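Long-range contacts in putative acetoin utilization protein, acetoin dehydrogenase (Thermus thermophilus, PDB 5AWE), which is of unknown function but joins a pair of CBS domains to an ACT domain, a combination suggestive of small-molecule sensing: residues A[1-9]-A[88-96]; A[8-16]-A[30-39]. One frame throughout, in Å; residues are numbered along the deposited sequence.

Interaction 1 (A[1-9]-A[88-96])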
loop_
_atom_site.group_PDB
_atom_site.type_symbol
_atom_site.label_atom_id
_atom_site.label_comp_id
_atom_site.label_asym_id
_atom_site.label_seq_id
_atom_site.Cartn_x
_atom_site.Cartn_y
_atom_site.Cartn_z
HETATM N N MSE A 1 38.012 5.424 -27.692
HETATM C CA MSE A 1 36.628 5.174 -27.211
HETATM C C MSE A 1 36.657 4.005 -26.240
HETATM O O MSE A 1 36.587 2.845 -26.642
HETATM C CB MSE A 1 35.703 4.826 -28.381
HETATM C CG MSE A 1 35.761 5.790 -29.543
HETATM SE SE MSE A 1 34.835 5.156 -30.938
HETATM C CE MSE A 1 33.244 4.860 -30.152
ATOM N N LEU A 2 36.763 4.319 -24.958
ATOM C CA LEU A 2 36.762 3.299 -23.925
ATOM C C LEU A 2 35.549 3.478 -23.012
ATOM O O LEU A 2 34.952 4.550 -22.966
ATOM C CB LEU A 2 38.050 3.405 -23.116
ATOM C CG LEU A 2 39.329 3.252 -23.931
ATOM C CD1 LEU A 2 40.532 3.316 -22.996
ATOM C CD2 LEU A 2 39.307 1.921 -24.681
ATOM N N VAL A 3 35.184 2.423 -22.290
ATOM C CA VAL A 3 34.138 2.526 -21.280
ATOM C C VAL A 3 34.532 3.566 -20.231
ATOM O O VAL A 3 33.714 4.405 -19.842
ATOM C CB VAL A 3 33.905 1.168 -20.603
ATOM C CG1 VAL A 3 32.862 1.298 -19.502
ATOM C CG2 VAL A 3 33.465 0.145 -21.642
ATOM N N ARG A 4 35.795 3.510 -19.800
ATOM C CA ARG A 4 36.385 4.513 -18.908
ATOM C C ARG A 4 35.974 5.946 -19.222
ATOM O O ARG A 4 35.685 6.715 -18.315
ATOM C CB ARG A 4 37.919 4.447 -18.957
ATOM C CG ARG A 4 38.526 3.237 -18.285
ATOM C CD ARG A 4 40.016 3.429 -17.987
ATOM N NE ARG A 4 40.589 2.218 -17.403
ATOM C CZ ARG A 4 40.498 1.888 -16.116
ATOM N NH1 ARG A 4 39.861 2.686 -15.265
ATOM N NH2 ARG A 4 41.028 0.750 -15.680
ATOM N N ASP A 5 35.970 6.313 -20.501
ATOM C CA ASP A 5 35.827 7.714 -20.870
ATOM C C ASP A 5 34.403 8.202 -20.735
ATOM O O ASP A 5 34.140 9.403 -20.853
ATOM C CB ASP A 5 36.289 7.951 -22.310
ATOM C CG ASP A 5 37.671 7.413 -22.568
ATOM O OD1 ASP A 5 38.537 7.546 -21.675
ATOM O OD2 ASP A 5 37.885 6.847 -23.660
ATOM N N TRP A 6 33.475 7.279 -20.501
ATOM C CA TRP A 6 32.074 7.659 -20.481
ATOM C C TRP A 6 31.324 7.195 -19.241
ATOM O O TRP A 6 30.205 7.654 -18.979
ATOM C CB TRP A 6 31.397 7.149 -21.752
ATOM C CG TRP A 6 32.103 7.644 -22.979
ATOM C CD1 TRP A 6 33.129 7.028 -23.646
ATOM C CD2 TRP A 6 31.891 8.893 -23.637
ATOM N NE1 TRP A 6 33.570 7.822 -24.673
ATOM C CE2 TRP A 6 32.827 8.973 -24.691
ATOM C CE3 TRP A 6 31.000 9.954 -23.439
ATOM C CZ2 TRP A 6 32.899 10.071 -25.547
ATOM C CZ3 TRP A 6 31.071 11.050 -24.291
ATOM C CH2 TRP A 6 32.015 11.098 -25.332
HETATM N N MSE A 7 31.942 6.306 -18.467
HETATM C CA MSE A 7 31.309 5.796 -17.252
HETATM C C MSE A 7 31.184 6.865 -16.174
HETATM O O MSE A 7 31.938 7.836 -16.157
HETATM C CB MSE A 7 32.099 4.615 -16.691
HETATM C CG MSE A 7 33.398 4.993 -16.010
HETATM SE SE MSE A 7 34.343 3.531 -15.547
HETATM C CE MSE A 7 35.510 4.286 -14.415
ATOM N N THR A 8 30.220 6.681 -15.279
ATOM C CA THR A 8 30.168 7.447 -14.038
ATOM C C THR A 8 30.986 6.719 -12.976
ATOM O O THR A 8 30.754 5.541 -12.702
ATOM C CB THR A 8 28.723 7.586 -13.532
ATOM O OG1 THR A 8 27.953 8.327 -14.484
ATOM C CG2 THR A 8 28.695 8.300 -12.195
ATOM N N LYS A 9 31.944 7.418 -12.381
ATOM C CA LYS A 9 32.838 6.788 -11.417
ATOM C C LYS A 9 32.225 6.735 -10.018
ATOM O O LYS A 9 31.334 7.526 -9.685
ATOM C CB LYS A 9 34.177 7.531 -11.367
ATOM C CG LYS A 9 35.017 7.404 -12.630
ATOM C CD LYS A 9 36.327 8.185 -12.516
ATOM C CE LYS A 9 37.250 7.604 -11.441
ATOM N NZ LYS A 9 37.933 6.339 -11.861
ATOM N N VAL A 88 31.155 -4.881 -17.987
ATOM C CA VAL A 88 32.201 -4.582 -18.960
ATOM C C VAL A 88 33.461 -4.108 -18.255
ATOM O O VAL A 88 33.395 -3.513 -17.173
ATOM C CB VAL A 88 31.788 -3.463 -19.943
ATOM C CG1 VAL A 88 31.322 -4.060 -21.248
ATOM C CG2 VAL A 88 30.705 -2.605 -19.326
ATOM N N GLU A 89 34.606 -4.361 -18.880
ATOM C CA GLU A 89 35.880 -3.893 -18.349
ATOM C C GLU A 89 36.036 -2.409 -18.654
ATOM O O GLU A 89 35.632 -1.940 -19.714
ATOM C CB GLU A 89 37.034 -4.673 -18.980
ATOM C CG GLU A 89 36.674 -6.099 -19.376
ATOM C CD GLU A 89 35.947 -6.169 -20.714
ATOM O OE1 GLU A 89 36.621 -6.068 -21.762
ATOM O OE2 GLU A 89 34.705 -6.324 -20.722
ATOM N N ALA A 90 36.614 -1.671 -17.716
ATOM C CA ALA A 90 36.830 -0.241 -17.901
ATOM C C ALA A 90 37.570 0.040 -19.216
ATOM O O ALA A 90 37.256 1.001 -19.923
ATOM C CB ALA A 90 37.623 0.316 -16.719
ATOM N N ASP A 91 38.539 -0.810 -19.540
ATOM C CA ASP A 91 39.418 -0.579 -20.680
ATOM C C ASP A 91 38.848 -1.132 -21.969
ATOM O O ASP A 91 39.536 -1.181 -22.979
ATOM C CB ASP A 91 40.790 -1.216 -20.438
ATOM C CG ASP A 91 40.736 -2.733 -20.433
ATOM O OD1 ASP A 91 40.131 -3.312 -21.360
ATOM O OD2 ASP A 91 41.299 -3.349 -19.505
ATOM N N ALA A 92 37.596 -1.561 -21.937
ATOM C CA ALA A 92 36.963 -2.112 -23.128
ATOM C C ALA A 92 36.522 -1.005 -24.075
ATOM O O ALA A 92 36.351 0.151 -23.668
ATOM C CB ALA A 92 35.767 -2.954 -22.736
ATOM N N PRO A 93 36.364 -1.335 -25.368
ATOM C CA PRO A 93 35.927 -0.276 -26.283
ATOM C C PRO A 93 34.490 0.108 -25.935
ATOM O O PRO A 93 33.690 -0.740 -25.538
ATOM C CB PRO A 93 36.044 -0.910 -27.671
ATOM C CG PRO A 93 36.064 -2.382 -27.427
ATOM C CD PRO A 93 36.666 -2.594 -26.069
ATOM N N LEU A 94 34.175 1.390 -26.067
ATOM C CA LEU A 94 32.849 1.878 -25.758
ATOM C C LEU A 94 31.798 0.966 -26.407
ATOM O O LEU A 94 30.812 0.605 -25.758
ATOM C CB LEU A 94 32.715 3.332 -26.239
ATOM C CG LEU A 94 31.441 4.132 -25.930
ATOM C CD1 LEU A 94 30.332 3.727 -26.890
ATOM C CD2 LEU A 94 31.023 3.913 -24.463
ATOM N N GLU A 95 32.036 0.566 -27.658
ATOM C CA GLU A 95 31.058 -0.204 -28.445
ATOM C C GLU A 95 30.653 -1.535 -27.800
ATOM O O GLU A 95 29.572 -2.067 -28.077
ATOM C CB GLU A 95 31.590 -0.488 -29.864
ATOM C CG GLU A 95 32.032 0.742 -30.650
ATOM C CD GLU A 95 33.532 0.993 -30.553
ATOM O OE1 GLU A 95 34.239 0.719 -31.538
ATOM O OE2 GLU A 95 34.009 1.465 -29.497
ATOM N N LYS A 96 31.513 -2.074 -26.943
ATOM C CA LYS A 96 31.218 -3.335 -26.276
ATOM C C LYS A 96 30.042 -3.153 -25.318
ATOM O O LYS A 96 29.169 -4.014 -25.210
ATOM C CB LYS A 96 32.444 -3.824 -25.500
ATOM C CG LYS A 96 32.493 -5.331 -25.312
ATOM C CD LYS A 96 33.543 -5.717 -24.276
ATOM C CE LYS A 96 33.958 -7.182 -24.394
ATOM N NZ LYS A 96 35.112 -7.351 -25.325
#
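Leu2 and Pro93 face each other as a non-hydrogen-bonded antiparallel pair, with a backbone bond on either side. Leu94 N gives its hydrogen to Met1 O at 2.9 Å, approaching from well above the carbonyl plane, and Val3 N reaches Ala92 O almost along the C=O axis. One step further, Arg4 N takes an in-plane lone pair of Ala90 O at 2.9 Å. Val3 O, within its own turn, accepts from both Trp6 N and Met7 N, while the Leu2 N-H is taken by Asp5 OD2.

The side chains add further contacts. The Arg4 guanidinium lays one face on Ala90, its CZ 3.3 Å from Ala90 CB, and is salt-bridged to Glu113. Val3 CG2, anti to its carbonyl carbon, comes 4.0 Å from Ala92 CB. Leu94 CD2 meets Trp6 CD1 at 3.8 Å, the two side chains crossing at about a right angle. Selenomethionine Met1 brings CE to 3.5 Å from Glu95 OE2, while Glu95 OE1 is salt-bridged to Arg142 and Arg184 of the second subunit. The N-terminal segment thus packs on the second CBS motif, as expected of the intertwined tandem CBS pair, or Bateman module.

Interaction 2 (A[8-16]-A[30-39]); sequences TKDPVVVAP and KGFRRLPVME
Val14 sits between Pro36 and Met38 in a short parallel bridge: its N donates to Pro36 O at 3.3 Å, a somewhat bent bond in the carbonyl plane, and its O receives Met38 N at 2.9 Å in a nearly linear C=O...N alignment. Side chains fill in around this pair of bonds. Val14 CG1 lies 3.8 Å from Val37 CG2, and on the other side of the 8-16 backbone Val13 touches both Pro36 and Met38, its CB 3.7 Å from Met38 CG. Val12 divides its two methyls: CG1, anti to the backbone N (chi1 179°), goes to Leu35 CD1, and CG2 meets Lys30 CD at 3.4 Å, with the lysine chain running across it. Beyond, Pro11 CB rests 3.9 Å from Phe32 CE2.

At the far end the Pro16 ring puts CD 3.6 Å from Val37 CG1 and CG 3.9 Å from Glu39 CD. With a glycine here the ring beside Val37 CG1 and the Glu39 chain is gone, which would probably open a gap there and let the backbone after Ala15 turn more freely.

Helix 20-30 links the two in a beta-alpha-beta-like crossover, consistent with the CBS fold, the first arm bridged only at Val14; its Leu26 touches Val12 and its Leu27 touches Phe32 and Leu35. Strand 42-48 pairs with 34-39 and meets Pro16 through Val44, while Val13 reaches Leu117 of strand 116-122.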
loop_
_atom_site.group_PDB
_atom_site.type_symbol
_atom_site.label_atom_id
_atom_site.label_comp_id
_atom_site.label_asym_id
_atom_site.label_seq_id
_atom_site.Cartn_x
_atom_site.Cartn_y
_atom_site.Cartn_z
ATOM N N THR A 8 30.220 6.681 -15.279
ATOM C CA THR A 8 30.168 7.447 -14.038
ATOM C C THR A 8 30.986 6.719 -12.976
ATOM O O THR A 8 30.754 5.541 -12.702
ATOM C CB THR A 8 28.723 7.586 -13.532
ATOM O OG1 THR A 8 27.953 8.327 -14.484
ATOM C CG2 THR A 8 28.695 8.300 -12.195
ATOM N N LYS A 9 31.944 7.418 -12.381
ATOM C CA LYS A 9 32.838 6.788 -11.417
ATOM C C LYS A 9 32.225 6.735 -10.018
ATOM O O LYS A 9 31.334 7.526 -9.685
ATOM C CB LYS A 9 34.177 7.531 -11.367
ATOM C CG LYS A 9 35.017 7.404 -12.630
ATOM C CD LYS A 9 36.327 8.185 -12.516
ATOM C CE LYS A 9 37.250 7.604 -11.441
ATOM N NZ LYS A 9 37.933 6.339 -11.861
ATOM N N ASP A 10 32.702 5.788 -9.212
ATOM C CA ASP A 10 32.304 5.680 -7.807
ATOM C C ASP A 10 30.785 5.677 -7.608
ATOM O O ASP A 10 30.234 6.575 -6.968
ATOM C CB ASP A 10 32.927 6.825 -7.000
ATOM C CG ASP A 10 34.449 6.828 -7.071
ATOM O OD1 ASP A 10 35.049 5.732 -7.147
ATOM O OD2 ASP A 10 35.047 7.925 -7.054
ATOM N N PRO A 11 30.090 4.665 -8.156
ATOM C CA PRO A 11 28.634 4.590 -8.011
ATOM C C PRO A 11 28.231 4.157 -6.604
ATOM O O PRO A 11 29.060 3.666 -5.832
ATOM C CB PRO A 11 28.225 3.559 -9.058
ATOM C CG PRO A 11 29.410 2.665 -9.162
ATOM C CD PRO A 11 30.615 3.550 -8.965
ATOM N N VAL A 12 26.958 4.341 -6.279
ATOM C CA VAL A 12 26.428 3.880 -5.007
ATOM C C VAL A 12 26.259 2.374 -5.068
ATOM O O VAL A 12 25.781 1.842 -6.060
ATOM C CB VAL A 12 25.057 4.513 -4.713
ATOM C CG1 VAL A 12 24.515 3.987 -3.393
ATOM C CG2 VAL A 12 25.189 6.031 -4.678
ATOM N N VAL A 13 26.661 1.682 -4.015
ATOM C CA VAL A 13 26.455 0.251 -3.972
ATOM C C VAL A 13 25.643 -0.069 -2.736
ATOM O O VAL A 13 25.346 0.808 -1.935
ATOM C CB VAL A 13 27.796 -0.531 -3.942
ATOM C CG1 VAL A 13 28.659 -0.124 -5.123
ATOM C CG2 VAL A 13 28.528 -0.280 -2.637
ATOM N N VAL A 14 25.276 -1.328 -2.585
ATOM C CA VAL A 14 24.384 -1.711 -1.519
ATOM C C VAL A 14 24.810 -3.123 -1.129
ATOM O O VAL A 14 25.597 -3.752 -1.843
ATOM C CB VAL A 14 22.909 -1.648 -2.031
ATOM C CG1 VAL A 14 22.447 -3.009 -2.519
ATOM C CG2 VAL A 14 22.007 -1.078 -0.969
ATOM N N ALA A 15 24.318 -3.606 0.008
ATOM C CA ALA A 15 24.632 -4.957 0.461
ATOM C C ALA A 15 23.383 -5.836 0.366
ATOM O O ALA A 15 22.260 -5.348 0.480
ATOM C CB ALA A 15 25.152 -4.924 1.896
ATOM N N PRO A 16 23.569 -7.151 0.172
ATOM C CA PRO A 16 22.452 -8.095 0.056
ATOM C C PRO A 16 21.413 -8.000 1.182
ATOM O O PRO A 16 20.221 -8.234 0.959
ATOM C CB PRO A 16 23.137 -9.460 0.022
ATOM C CG PRO A 16 24.540 -9.173 -0.422
ATOM C CD PRO A 16 24.873 -7.838 0.167
ATOM N N LYS A 30 19.840 9.955 -4.713
ATOM C CA LYS A 30 21.143 10.096 -5.355
ATOM C C LYS A 30 21.072 10.020 -6.877
ATOM O O LYS A 30 22.091 10.119 -7.559
ATOM C CB LYS A 30 22.113 9.046 -4.805
ATOM C CG LYS A 30 22.480 9.308 -3.346
ATOM C CD LYS A 30 23.576 8.392 -2.838
ATOM C CE LYS A 30 24.356 9.058 -1.711
ATOM N NZ LYS A 30 24.999 8.068 -0.796
ATOM N N GLY A 31 19.861 9.849 -7.402
ATOM C CA GLY A 31 19.628 10.080 -8.817
ATOM C C GLY A 31 19.941 8.915 -9.735
ATOM O O GLY A 31 19.894 9.061 -10.956
ATOM N N PHE A 32 20.258 7.758 -9.157
ATOM C CA PHE A 32 20.564 6.563 -9.941
ATOM C C PHE A 32 19.328 5.685 -10.120
ATOM O O PHE A 32 18.242 6.023 -9.641
ATOM C CB PHE A 32 21.689 5.765 -9.271
ATOM C CG PHE A 32 23.055 6.397 -9.410
ATOM C CD1 PHE A 32 23.221 7.776 -9.288
ATOM C CD2 PHE A 32 24.178 5.610 -9.669
ATOM C CE1 PHE A 32 24.480 8.360 -9.423
ATOM C CE2 PHE A 32 25.448 6.185 -9.807
ATOM C CZ PHE A 32 25.597 7.560 -9.685
ATOM N N ARG A 33 19.491 4.564 -10.818
ATOM C CA ARG A 33 18.353 3.731 -11.195
ATOM C C ARG A 33 18.707 2.250 -11.106
ATOM O O ARG A 33 17.836 1.385 -11.097
ATOM C CB ARG A 33 17.909 4.079 -12.616
ATOM C CG ARG A 33 16.434 3.857 -12.894
ATOM C CD ARG A 33 15.944 4.815 -13.973
ATOM N NE ARG A 33 16.288 6.197 -13.648
ATOM C CZ ARG A 33 16.083 7.236 -14.453
ATOM N NH1 ARG A 33 15.531 7.060 -15.647
ATOM N NH2 ARG A 33 16.433 8.458 -14.063
ATOM N N ARG A 34 19.996 1.955 -11.052
ATOM C CA ARG A 34 20.420 0.601 -10.765
ATOM C C ARG A 34 21.470 0.605 -9.664
ATOM O O ARG A 34 22.168 1.593 -9.453
ATOM C CB ARG A 34 20.958 -0.065 -12.032
ATOM C CG ARG A 34 22.078 0.681 -12.688
ATOM C CD ARG A 34 22.032 0.506 -14.191
ATOM N NE ARG A 34 20.961 1.282 -14.815
ATOM C CZ ARG A 34 19.987 0.750 -15.545
ATOM N NH1 ARG A 34 19.940 -0.564 -15.742
ATOM N NH2 ARG A 34 19.070 1.533 -16.097
ATOM N N LEU A 35 21.566 -0.507 -8.953
ATOM C CA LEU A 35 22.360 -0.555 -7.740
ATOM C C LEU A 35 23.154 -1.855 -7.682
ATOM O O LEU A 35 22.605 -2.916 -7.381
ATOM C CB LEU A 35 21.432 -0.456 -6.528
ATOM C CG LEU A 35 21.714 0.567 -5.425
ATOM C CD1 LEU A 35 22.415 1.794 -5.986
ATOM C CD2 LEU A 35 20.389 0.956 -4.779
ATOM N N PRO A 36 24.455 -1.795 -7.995
ATOM C CA PRO A 36 25.237 -3.032 -7.939
ATOM C C PRO A 36 25.273 -3.473 -6.483
ATOM O O PRO A 36 25.187 -2.632 -5.594
ATOM C CB PRO A 36 26.613 -2.618 -8.465
ATOM C CG PRO A 36 26.676 -1.137 -8.246
ATOM C CD PRO A 36 25.271 -0.628 -8.370
ATOM N N VAL A 37 25.369 -4.777 -6.240
ATOM C CA VAL A 37 25.350 -5.293 -4.878
ATOM C C VAL A 37 26.688 -5.920 -4.483
ATOM O O VAL A 37 27.092 -6.939 -5.042
ATOM C CB VAL A 37 24.235 -6.344 -4.702
ATOM C CG1 VAL A 37 24.165 -6.792 -3.239
ATOM C CG2 VAL A 37 22.894 -5.758 -5.133
HETATM N N MSE A 38 27.358 -5.305 -3.510
HETATM C CA MSE A 38 28.661 -5.777 -3.019
HETATM C C MSE A 38 28.559 -6.667 -1.778
HETATM O O MSE A 38 27.770 -6.410 -0.871
HETATM C CB MSE A 38 29.578 -4.589 -2.685
HETATM C CG MSE A 38 29.842 -3.644 -3.849
HETATM SE SE MSE A 38 30.573 -4.492 -5.236
HETATM C CE MSE A 38 32.270 -4.790 -4.626
ATOM N N GLU A 39 29.377 -7.710 -1.745
ATOM C CA GLU A 39 29.535 -8.528 -0.551
ATOM C C GLU A 39 30.935 -9.143 -0.544
ATOM O O GLU A 39 31.428 -9.601 -1.578
ATOM C CB GLU A 39 28.482 -9.636 -0.528
ATOM C CG GLU A 39 28.472 -10.452 0.757
ATOM C CD GLU A 39 27.373 -11.498 0.772
ATOM O OE1 GLU A 39 27.231 -12.222 -0.240
ATOM O OE2 GLU A 39 26.650 -11.594 1.790
#

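Interactions 1 and 2 follow one another along the N-terminal chain, sharing Thr8 and Lys9, with their centres about 17 Å apart. Residues 1-9 pack on 88-96 of the second CBS motif; the chain then passes through strand 8-9, which is hydrogen-bonded to strand 116-122, and runs on to 10-16, beside 30-39. Strand 116-122 touches both: Ile121 meets Val3 and Leu94 in interaction 1, and Leu117 meets Val13 in interaction 2. They differ in surroundings, since the second subunit reaches interaction 1 but no other chain touches interaction 2.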